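Local coordinates for protein tetracycline Repressor, class A (Pseudomonas sp., PDB 5MRU) that represses the tetracycline resistance gene by binding operator DNA through a helix-turn-helix, and binds the operator more weakly once tetracycline is bound, at residues D73-F78 with A123-G128; R84-A89 with Y139-A144; D95-H100 with E147-D152. All coordinates share one frame; numbering follows the deposited sequence.

Interaction 1 (D73-F78 with A123-G128); sequences DDWRSF and AGFSAG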
loop_
_atom_site.group_PDB
_atom_site.type_symbol
_atom_site.label_atom_id
_atom_site.label_comp_id
_atom_site.label_asym_id
_atom_site.label_seq_id
_atom_site.Cartn_x
_atom_site.Cartn_y
_atom_site.Cartn_z
ATOM N N ASP A 73 12.487 2.643 25.513
ATOM C CA ASP A 73 12.166 1.674 24.462
ATOM C C ASP A 73 12.954 0.358 24.587
ATOM O O ASP A 73 14.101 0.349 25.025
ATOM C CB ASP A 73 12.427 2.283 23.072
ATOM C CG ASP A 73 11.148 2.527 22.274
ATOM O OD1 ASP A 73 10.267 1.639 22.284
ATOM O OD2 ASP A 73 11.039 3.586 21.606
ATOM N N ASP A 74 12.308 -0.753 24.239
ATOM C CA ASP A 74 13.003 -1.968 23.818
ATOM C C ASP A 74 12.638 -2.139 22.331
ATOM O O ASP A 74 11.801 -1.378 21.786
ATOM C CB ASP A 74 12.605 -3.189 24.676
ATOM C CG ASP A 74 11.509 -4.056 24.034
ATOM O OD1 ASP A 74 10.374 -3.547 23.824
ATOM O OD2 ASP A 74 11.782 -5.246 23.738
ATOM N N TRP A 75 13.240 -3.123 21.659
ATOM C CA TRP A 75 13.048 -3.238 20.198
ATOM C C TRP A 75 11.578 -3.480 19.790
ATOM O O TRP A 75 11.055 -2.741 18.975
ATOM C CB TRP A 75 14.049 -4.229 19.547
ATOM C CG TRP A 75 13.798 -5.691 19.725
ATOM C CD1 TRP A 75 14.343 -6.497 20.659
ATOM C CD2 TRP A 75 12.976 -6.527 18.905
ATOM N NE1 TRP A 75 13.904 -7.789 20.494
ATOM C CE2 TRP A 75 13.055 -7.827 19.424
ATOM C CE3 TRP A 75 12.164 -6.296 17.798
ATOM C CZ2 TRP A 75 12.365 -8.891 18.866
ATOM C CZ3 TRP A 75 11.473 -7.347 17.256
ATOM C CH2 TRP A 75 11.574 -8.624 17.784
ATOM N N ARG A 76 10.913 -4.465 20.393
ATOM C CA ARG A 76 9.492 -4.717 20.138
ATOM C C ARG A 76 8.689 -3.444 20.296
ATOM O O ARG A 76 7.972 -3.060 19.391
ATOM C CB ARG A 76 8.913 -5.759 21.098
ATOM C CG ARG A 76 9.002 -7.196 20.612
ATOM C CD ARG A 76 8.574 -8.158 21.712
ATOM N NE ARG A 76 9.131 -9.494 21.512
ATOM C CZ ARG A 76 8.669 -10.395 20.644
ATOM N NH1 ARG A 76 7.618 -10.105 19.877
ATOM N NH2 ARG A 76 9.263 -11.593 20.541
ATOM N N SER A 77 8.812 -2.810 21.463
ATOM C CA SER A 77 8.010 -1.637 21.797
ATOM C C SER A 77 8.274 -0.477 20.843
ATOM O O SER A 77 7.359 0.281 20.562
ATOM C CB SER A 77 8.277 -1.190 23.221
ATOM O OG SER A 77 9.532 -0.551 23.297
ATOM N N PHE A 78 9.507 -0.352 20.345
ATOM C CA PHE A 78 9.846 0.675 19.349
ATOM C C PHE A 78 9.221 0.432 17.967
ATOM O O PHE A 78 8.587 1.323 17.401
ATOM C CB PHE A 78 11.361 0.802 19.173
ATOM C CG PHE A 78 11.744 1.547 17.934
ATOM C CD1 PHE A 78 11.484 2.902 17.824
ATOM C CD2 PHE A 78 12.301 0.891 16.849
ATOM C CE1 PHE A 78 11.778 3.596 16.655
ATOM C CE2 PHE A 78 12.604 1.583 15.679
ATOM C CZ PHE A 78 12.340 2.940 15.580
ATOM N N ALA A 123 20.389 -3.771 19.436
ATOM C CA ALA A 123 19.532 -4.754 20.104
ATOM C C ALA A 123 19.642 -6.212 19.616
ATOM O O ALA A 123 19.085 -7.112 20.260
ATOM C CB ALA A 123 18.088 -4.294 20.051
ATOM N N GLY A 124 20.333 -6.454 18.501
ATOM C CA GLY A 124 20.682 -7.838 18.092
ATOM C C GLY A 124 20.303 -8.294 16.686
ATOM O O GLY A 124 20.434 -9.479 16.356
ATOM N N PHE A 125 19.829 -7.367 15.861
ATOM C CA PHE A 125 19.559 -7.660 14.455
ATOM C C PHE A 125 20.777 -7.397 13.573
ATOM O O PHE A 125 21.524 -6.458 13.826
ATOM C CB PHE A 125 18.406 -6.791 13.975
ATOM C CG PHE A 125 17.072 -7.319 14.360
ATOM C CD1 PHE A 125 16.469 -8.305 13.595
ATOM C CD2 PHE A 125 16.419 -6.842 15.488
ATOM C CE1 PHE A 125 15.236 -8.809 13.939
ATOM C CE2 PHE A 125 15.175 -7.336 15.842
ATOM C CZ PHE A 125 14.584 -8.323 15.064
ATOM N N SER A 126 20.963 -8.194 12.522
ATOM C CA SER A 126 22.008 -7.902 11.529
ATOM C C SER A 126 21.618 -6.694 10.659
ATOM O O SER A 126 20.494 -6.199 10.729
ATOM C CB SER A 126 22.276 -9.114 10.647
ATOM O OG SER A 126 21.194 -9.310 9.759
ATOM N N ALA A 127 22.552 -6.229 9.835
ATOM C CA ALA A 127 22.331 -5.025 9.029
ATOM C C ALA A 127 21.136 -5.177 8.084
ATOM O O ALA A 127 20.233 -4.345 8.071
ATOM C CB ALA A 127 23.583 -4.682 8.239
ATOM N N GLY A 128 21.149 -6.254 7.304
ATOM C CA GLY A 128 20.106 -6.534 6.327
ATOM C C GLY A 128 18.780 -6.857 6.979
ATOM O O GLY A 128 17.724 -6.561 6.418
#
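Phe125 turns its edge onto the face of Trp75 in a T-shaped (edge-to-face) stack, with ring planes at 82° and 5.1 Å between the centroids of the Trp75 six-membered ring and the Phe125 ring. This is the tight part of the contact. Phe125 CE2 lies 3.7 Å from Trp75 CE3, and Phe125 CZ lies 3.9 Å from Trp75 CZ3. CG of Trp75 stands between its backbone N and carbonyl carbon (chi1 76°), which carries the indole out toward Phe125, while Arg76 CG covers the opposite indole face.

The loose side is Ala123, an exposed residue whose CB stays 4.1 Å from Trp75 CB. Two local motifs set the backbones. Asp74 is the N-cap of helix 75-91, its OD1 accepting from Ser77 N at 2.9 Å. Gly124, with positive phi, forms a Schellman motif, and the chain leaves it with Phe125 directed back at Trp75.

The arrangement thus joins the start of helix 75-91 to the turn between helices 107-123 and 127-153. Helix 183-199 packs against both aromatic residues, through Ala199 on Trp75 and Leu198 on Phe125.

Interaction 2 (R84-A89 with Y139-A144); sequences RSFRQA and YFTVGA. With TDC (5a,6-anhydrotetracycline), chain B.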
loop_
_atom_site.group_PDB
_atom_site.type_symbol
_atom_site.label_atom_id
_atom_site.label_comp_id
_atom_site.label_asym_id
_atom_site.label_seq_id
_atom_site.Cartn_x
_atom_site.Cartn_y
_atom_site.Cartn_z
ATOM N N ARG A 84 2.663 1.998 14.686
ATOM C CA ARG A 84 1.435 2.637 15.134
ATOM C C ARG A 84 1.469 4.101 14.855
ATOM O O ARG A 84 0.466 4.685 14.415
ATOM C CB ARG A 84 1.237 2.405 16.628
ATOM C CG ARG A 84 0.601 1.074 16.871
ATOM C CD ARG A 84 0.704 0.740 18.308
ATOM N NE ARG A 84 -0.146 -0.383 18.653
ATOM C CZ ARG A 84 0.043 -1.136 19.736
ATOM N NH1 ARG A 84 1.050 -0.879 20.573
ATOM N NH2 ARG A 84 -0.775 -2.156 19.986
ATOM N N SER A 85 2.621 4.703 15.121
ATOM C CA SER A 85 2.766 6.149 15.011
ATOM C C SER A 85 2.849 6.626 13.563
ATOM O O SER A 85 2.299 7.659 13.211
ATOM C CB SER A 85 4.008 6.547 15.738
ATOM O OG SER A 85 4.063 7.927 15.804
ATOM N N PHE A 86 3.580 5.877 12.735
ATOM C CA PHE A 86 3.634 6.108 11.301
ATOM C C PHE A 86 2.203 6.107 10.766
ATOM O O PHE A 86 1.726 7.113 10.255
ATOM C CB PHE A 86 4.485 5.018 10.643
ATOM C CG PHE A 86 4.643 5.153 9.131
ATOM C CD1 PHE A 86 4.902 6.365 8.540
ATOM C CD2 PHE A 86 4.599 4.032 8.324
ATOM C CE1 PHE A 86 5.080 6.485 7.181
ATOM C CE2 PHE A 86 4.769 4.134 6.949
ATOM C CZ PHE A 86 5.012 5.375 6.374
ATOM N N ARG A 87 1.511 4.995 10.988
ATOM C CA ARG A 87 0.144 4.778 10.520
ATOM C C ARG A 87 -0.776 5.911 10.820
ATOM O O ARG A 87 -1.535 6.309 9.982
ATOM C CB ARG A 87 -0.446 3.535 11.177
ATOM C CG ARG A 87 -1.912 3.369 10.900
ATOM C CD ARG A 87 -2.343 1.926 11.059
ATOM N NE ARG A 87 -3.788 1.696 10.813
ATOM C CZ ARG A 87 -4.751 1.754 11.739
ATOM N NH1 ARG A 87 -4.455 2.072 12.976
ATOM N NH2 ARG A 87 -6.016 1.502 11.424
ATOM N N GLN A 88 -0.738 6.404 12.038
ATOM C CA GLN A 88 -1.593 7.554 12.417
ATOM C C GLN A 88 -1.221 8.842 11.668
ATOM O O GLN A 88 -2.101 9.665 11.354
ATOM C CB GLN A 88 -1.571 7.783 13.936
ATOM C CG GLN A 88 -2.244 6.658 14.728
ATOM C CD GLN A 88 -3.700 6.424 14.312
ATOM O OE1 GLN A 88 -4.193 5.286 14.339
ATOM N NE2 GLN A 88 -4.387 7.497 13.896
ATOM N N ALA A 89 0.066 9.009 11.348
ATOM C CA ALA A 89 0.492 10.149 10.531
ATOM C C ALA A 89 -0.141 10.062 9.142
ATOM O O ALA A 89 -0.584 11.048 8.582
ATOM C CB ALA A 89 2.004 10.164 10.440
ATOM N N TYR A 139 6.076 -1.147 4.331
ATOM C CA TYR A 139 5.256 -1.649 3.231
ATOM C C TYR A 139 3.898 -2.133 3.680
ATOM O O TYR A 139 2.893 -1.858 3.011
ATOM C CB TYR A 139 6.005 -2.719 2.485
ATOM C CG TYR A 139 7.144 -2.138 1.709
ATOM C CD1 TYR A 139 7.252 -0.754 1.500
ATOM C CD2 TYR A 139 8.088 -2.955 1.144
ATOM C CE1 TYR A 139 8.278 -0.215 0.757
ATOM C CE2 TYR A 139 9.125 -2.431 0.394
ATOM C CZ TYR A 139 9.223 -1.064 0.214
ATOM O OH TYR A 139 10.263 -0.553 -0.545
ATOM N N PHE A 140 3.868 -2.802 4.829
ATOM C CA PHE A 140 2.636 -3.286 5.420
ATOM C C PHE A 140 1.706 -2.143 5.784
ATOM O O PHE A 140 0.504 -2.219 5.560
ATOM C CB PHE A 140 2.930 -4.070 6.697
ATOM C CG PHE A 140 1.699 -4.474 7.444
ATOM C CD1 PHE A 140 0.781 -5.320 6.865
ATOM C CD2 PHE A 140 1.448 -3.988 8.716
ATOM C CE1 PHE A 140 -0.361 -5.707 7.554
ATOM C CE2 PHE A 140 0.303 -4.366 9.425
ATOM C CZ PHE A 140 -0.605 -5.225 8.840
ATOM N N THR A 141 2.272 -1.107 6.386
ATOM C CA THR A 141 1.494 0.004 6.929
ATOM C C THR A 141 0.841 0.807 5.791
ATOM O O THR A 141 -0.386 0.989 5.737
ATOM C CB THR A 141 2.406 0.901 7.759
ATOM O OG1 THR A 141 3.138 0.090 8.676
ATOM C CG2 THR A 141 1.631 1.937 8.552
ATOM N N VAL A 142 1.667 1.218 4.839
ATOM C CA VAL A 142 1.202 1.971 3.675
ATOM C C VAL A 142 0.083 1.141 3.012
ATOM O O VAL A 142 -1.008 1.647 2.701
ATOM C CB VAL A 142 2.393 2.236 2.721
ATOM C CG1 VAL A 142 1.949 2.870 1.444
ATOM C CG2 VAL A 142 3.402 3.149 3.378
ATOM N N GLY A 143 0.341 -0.158 2.852
ATOM C CA GLY A 143 -0.652 -1.058 2.286
ATOM C C GLY A 143 -1.928 -0.975 3.103
ATOM O O GLY A 143 -2.996 -0.659 2.553
ATOM N N ALA A 144 -1.815 -1.206 4.425
ATOM C CA ALA A 144 -3.015 -1.263 5.272
ATOM C C ALA A 144 -3.802 0.060 5.189
ATOM O O ALA A 144 -5.017 0.054 4.983
ATOM C CB ALA A 144 -2.664 -1.566 6.697
HETATM O O12 TDC B . 8.735 5.500 4.831
HETATM C C12 TDC B . 9.652 5.111 5.606
HETATM C C1B TDC B . 10.937 4.621 5.058
HETATM C C11 TDC B . 11.139 4.658 3.686
HETATM O O11 TDC B . 10.151 5.127 2.833
HETATM C C1A TDC B . 12.329 4.218 3.135
HETATM C C10 TDC B . 12.519 4.255 1.761
HETATM O O10 TDC B . 11.553 4.713 0.879
HETATM C C9 TDC B . 13.792 3.793 1.195
HETATM C C8 TDC B . 14.771 3.336 2.053
HETATM C C7 TDC B . 14.538 3.317 3.417
HETATM C C61 TDC B . 13.337 3.745 3.977
HETATM C C6 TDC B . 13.123 3.714 5.376
HETATM C C62 TDC B . 14.149 3.220 6.353
HETATM C C51 TDC B . 11.923 4.160 5.920
HETATM C C5 TDC B . 11.698 4.105 7.421
HETATM C C1C TDC B . 9.519 5.194 7.101
HETATM C C1 TDC B . 10.256 6.427 7.634
HETATM O O1 TDC B . 10.753 7.226 6.845
HETATM O O1C TDC B . 8.175 5.160 7.517
HETATM C C41 TDC B . 10.204 4.043 7.769
HETATM C C4 TDC B . 10.018 4.020 9.321
HETATM N N4 TDC B . 8.949 3.140 9.929
HETATM C C43 TDC B . 7.681 3.045 9.154
HETATM C C42 TDC B . 9.546 1.762 10.018
HETATM C C3 TDC B . 10.037 5.436 9.914
HETATM O O3 TDC B . 9.981 5.499 11.134
HETATM C C2 TDC B . 10.243 6.594 9.075
HETATM C C21 TDC B . 10.394 7.932 9.670
HETATM O O21 TDC B . 10.442 8.068 10.902
HETATM N N21 TDC B . 10.611 9.025 8.905
#
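Phe86 and Thr141 carry the apolar part of this buried contact. The Thr141 methyl, CG2, is 3.6 Å from Phe86 CD2, approaching the ring at a slant, and it also touches the neighbouring side chain at Arg87 CB, 3.7 Å away. CG2 thus sits between two consecutive residues of the facing helix, which agrees with Arg87 and Thr141 having the nearest CA atoms, 6.1 Å apart. From the next residue along the helix, Val142 CG2 adds a contact of 3.9 Å with Phe86 CE2.

The polar branch of Thr141 is spent within its own helix. With CG2 anti to the backbone N (chi1 of OG1 -50°), the hydroxyl lies beside that N and hydrogen-bonds to Ile137 O, so the threonine offers its methyl to helix 75-91.

The third kind of interaction is with the drug. Hydroxyl oxygen O1C of 5a,6-anhydrotetracycline stands 3.3 Å above the Phe86 ring plane, over its centre, and the dimethylamino carbon C43 lies 3.3 Å from Phe86 CD2. Phe86 therefore forms an apolar wall of the pocket, whereas His64, Asn82 and Gln116 hydrogen-bond the ligand.

The two short helical segments run roughly parallel, crossing at -34° with their axes 9.8 Å apart. Phe187 of helix 183-199 touches both Arg87 and Thr141, Leu60 of helix 48-63 packs on Phe86, and helix 127-153 presents Phe140 and Val142 to Tyr139 and Glu147 of the second subunit.

Interaction 3 (D95-H100 with E147-D152); sequences DGARIH and EEQAGD. With MG (magnesium ion), chain C; TDC (5a,6-anhydrotetracycline), chain B.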
loop_
_atom_site.group_PDB
_atom_site.type_symbol
_atom_site.label_atom_id
_atom_site.label_comp_id
_atom_site.label_asym_id
_atom_site.label_seq_id
_atom_site.Cartn_x
_atom_site.Cartn_y
_atom_site.Cartn_z
ATOM N N ASP A 95 -5.734 10.729 1.766
ATOM C CA ASP A 95 -4.770 10.258 0.789
ATOM C C ASP A 95 -3.404 10.216 1.352
ATOM O O ASP A 95 -2.421 10.179 0.615
ATOM C CB ASP A 95 -4.758 11.106 -0.448
ATOM C CG ASP A 95 -5.958 10.887 -1.297
ATOM O OD1 ASP A 95 -6.484 9.764 -1.247
ATOM O OD2 ASP A 95 -6.354 11.833 -2.051
ATOM N N GLY A 96 -3.336 10.126 2.674
ATOM C CA GLY A 96 -2.055 10.169 3.328
ATOM C C GLY A 96 -1.150 9.098 2.794
ATOM O O GLY A 96 0.037 9.351 2.581
ATOM N N ALA A 97 -1.676 7.893 2.598
ATOM C CA ALA A 97 -0.782 6.762 2.310
ATOM C C ALA A 97 -0.297 6.823 0.880
ATOM O O ALA A 97 0.821 6.449 0.581
ATOM C CB ALA A 97 -1.486 5.439 2.559
ATOM N N ARG A 98 -1.170 7.293 0.011
ATOM C CA ARG A 98 -0.949 7.318 -1.384
ATOM C C ARG A 98 0.132 8.314 -1.627
ATOM O O ARG A 98 1.034 8.097 -2.414
ATOM C CB ARG A 98 -2.213 7.785 -2.076
ATOM C CG ARG A 98 -2.218 7.432 -3.524
ATOM C CD ARG A 98 -3.465 7.950 -4.197
ATOM N NE ARG A 98 -3.131 8.571 -5.475
ATOM C CZ ARG A 98 -3.910 9.456 -6.063
ATOM N NH1 ARG A 98 -3.558 9.995 -7.217
ATOM N NH2 ARG A 98 -5.052 9.798 -5.497
ATOM N N ILE A 99 0.046 9.429 -0.918
ATOM C CA ILE A 99 1.019 10.486 -1.073
ATOM C C ILE A 99 2.414 10.042 -0.725
ATOM O O ILE A 99 3.360 10.382 -1.416
ATOM C CB ILE A 99 0.566 11.709 -0.276
ATOM C CG1 ILE A 99 -0.546 12.372 -1.066
ATOM C CG2 ILE A 99 1.699 12.692 -0.060
ATOM C CD1 ILE A 99 -1.091 13.615 -0.418
ATOM N N HIS A 100 2.514 9.223 0.308
ATOM C CA HIS A 100 3.799 8.778 0.868
ATOM C C HIS A 100 4.521 7.815 -0.019
ATOM O O HIS A 100 5.741 7.698 0.030
ATOM C CB HIS A 100 3.566 8.071 2.183
ATOM C CG HIS A 100 4.809 7.562 2.784
ATOM N ND1 HIS A 100 5.577 8.321 3.631
ATOM C CD2 HIS A 100 5.474 6.399 2.611
ATOM C CE1 HIS A 100 6.652 7.641 3.985
ATOM N NE2 HIS A 100 6.630 6.480 3.354
ATOM N N GLU A 147 -5.627 0.739 1.878
ATOM C CA GLU A 147 -6.859 -0.023 1.711
ATOM C C GLU A 147 -7.920 0.571 2.590
ATOM O O GLU A 147 -9.056 0.755 2.158
ATOM C CB GLU A 147 -6.656 -1.494 1.985
ATOM C CG GLU A 147 -5.708 -2.178 0.999
ATOM C CD GLU A 147 -6.449 -3.071 0.033
ATOM O OE1 GLU A 147 -7.651 -2.805 -0.174
ATOM O OE2 GLU A 147 -5.846 -4.030 -0.501
ATOM N N GLU A 148 -7.556 0.965 3.794
ATOM C CA GLU A 148 -8.535 1.650 4.625
ATOM C C GLU A 148 -9.058 2.957 3.996
ATOM O O GLU A 148 -10.240 3.235 4.046
ATOM C CB GLU A 148 -7.955 1.926 6.026
ATOM C CG GLU A 148 -8.904 2.780 6.874
ATOM C CD GLU A 148 -8.523 2.919 8.331
ATOM O OE1 GLU A 148 -7.408 2.495 8.742
ATOM O OE2 GLU A 148 -9.407 3.471 9.044
ATOM N N GLN A 149 -8.156 3.760 3.422
ATOM C CA GLN A 149 -8.479 5.110 2.950
ATOM C C GLN A 149 -9.284 5.105 1.684
ATOM O O GLN A 149 -10.210 5.875 1.544
ATOM C CB GLN A 149 -7.218 5.910 2.798
ATOM C CG GLN A 149 -6.829 6.560 4.106
ATOM C CD GLN A 149 -5.553 7.368 4.081
ATOM O OE1 GLN A 149 -4.676 7.160 3.257
ATOM N NE2 GLN A 149 -5.428 8.266 5.027
ATOM N N ALA A 150 -8.947 4.206 0.780
ATOM C CA ALA A 150 -9.668 4.010 -0.443
ATOM C C ALA A 150 -11.057 3.409 -0.242
ATOM O O ALA A 150 -12.018 3.849 -0.840
ATOM C CB ALA A 150 -8.844 3.071 -1.293
ATOM N N GLY A 151 -11.157 2.358 0.571
ATOM C CA GLY A 151 -12.437 1.717 0.868
ATOM C C GLY A 151 -13.437 2.761 1.322
ATOM O O GLY A 151 -14.589 2.792 0.865
ATOM N N ASP A 152 -12.966 3.628 2.224
ATOM C CA ASP A 152 -13.729 4.808 2.672
ATOM C C ASP A 152 -13.951 5.782 1.512
ATOM O O ASP A 152 -15.092 6.023 1.146
ATOM C CB ASP A 152 -13.029 5.499 3.863
ATOM C CG ASP A 152 -13.089 4.658 5.161
ATOM O OD1 ASP A 152 -13.606 3.504 5.140
ATOM O OD2 ASP A 152 -12.607 5.156 6.208
HETATM MG MG MG C . 8.783 6.493 2.618
HETATM O O12 TDC B . 8.735 5.500 4.831
HETATM C C12 TDC B . 9.652 5.111 5.606
HETATM C C1B TDC B . 10.937 4.621 5.058
HETATM C C11 TDC B . 11.139 4.658 3.686
HETATM O O11 TDC B . 10.151 5.127 2.833
HETATM C C1A TDC B . 12.329 4.218 3.135
HETATM C C10 TDC B . 12.519 4.255 1.761
HETATM O O10 TDC B . 11.553 4.713 0.879
HETATM C C9 TDC B . 13.792 3.793 1.195
HETATM C C8 TDC B . 14.771 3.336 2.053
HETATM C C7 TDC B . 14.538 3.317 3.417
HETATM C C61 TDC B . 13.337 3.745 3.977
HETATM C C6 TDC B . 13.123 3.714 5.376
HETATM C C62 TDC B . 14.149 3.220 6.353
HETATM C C51 TDC B . 11.923 4.160 5.920
HETATM C C5 TDC B . 11.698 4.105 7.421
HETATM C C1C TDC B . 9.519 5.194 7.101
HETATM C C1 TDC B . 10.256 6.427 7.634
HETATM O O1 TDC B . 10.753 7.226 6.845
HETATM O O1C TDC B . 8.175 5.160 7.517
HETATM C C41 TDC B . 10.204 4.043 7.769
HETATM C C4 TDC B . 10.018 4.020 9.321
HETATM N N4 TDC B . 8.949 3.140 9.929
HETATM C C43 TDC B . 7.681 3.045 9.154
HETATM C C42 TDC B . 9.546 1.762 10.018
HETATM C C3 TDC B . 10.037 5.436 9.914
HETATM O O3 TDC B . 9.981 5.499 11.134
HETATM C C2 TDC B . 10.243 6.594 9.075
HETATM C C21 TDC B . 10.394 7.932 9.670
HETATM O O21 TDC B . 10.442 8.068 10.902
HETATM N N21 TDC B . 10.611 9.025 8.905
HETATM O O HOH W 1 9.734 8.109 4.192
HETATM O O HOH W 2 8.452 5.489 0.865
#
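Asp95 and Gln149 bring the two backbones closest, their CA atoms 6.7 Å apart, where the first turn of helix 96-100 faces the side of helix 127-153. Gln149 does the joining. Its chain is extended beyond CG, and OE1 accepts from Ala97 N at 3.2 Å in a nearly straight bond, with an N-H...O angle of 164°. The donor lies in the carbonyl plane at a C=O...N angle of 142°, so a lone pair of OE1 is used. Ala97 CB rests 3.7 Å from the same OE1. The other end of the amide, NE2, donates to Leu90 O, and these two bonds together fix which way the amide is turned.

Gln149 thus serves a backbone N-H of the first helical turn, while Asp95, at the N-cap position, makes no capping bond with its side chain and instead accepts from Val22 N through OD2. At the far end of the short helix, His100 NE2 binds the magnesium ion at 2.3 Å. The drug chelates the metal through O11 at 1.9 Å and O12 at 2.4 Å from the magnesium, and two waters also coordinate it, water 1 donating to the drug's O1. Glu147 faces the dimer partner, its OE1 accepting from Gly102 N of the second subunit.

Through Ile99, the short helix that carries the metal-binding histidine at its end also packs on helices 7-24 and 48-63 of the N-terminal part, an arrangement characteristic of the magnesium-tetracycline site of TetR and consistent with a path for the induction signal.

Overall arrangement
Interactions 2 and 3 lie on helix 127-153, and interaction 1 is at the turn leading into it. The centre of interaction 1 is about 18 Å from that of interaction 2 and about 28 Å from that of interaction 3, and on the opposite side of the chain's centre from the latter. Trp75 keeps its side chain about 12 Å from the drug. Interactions 2 and 3, with centres about 10 Å apart, touch directly. The Phe86 and His100 rings meet edge-to-face, Phe86 CZ being 3.6 Å from His100 NE2, and Val142 CG2 lies 3.9 Å from His100 CD2. Arg87 NH2 also forms a salt bridge with Glu148 OE1 at 3.2 Å. The aromatic wall of the drug pocket and the histidine that binds the magnesium are therefore packed together.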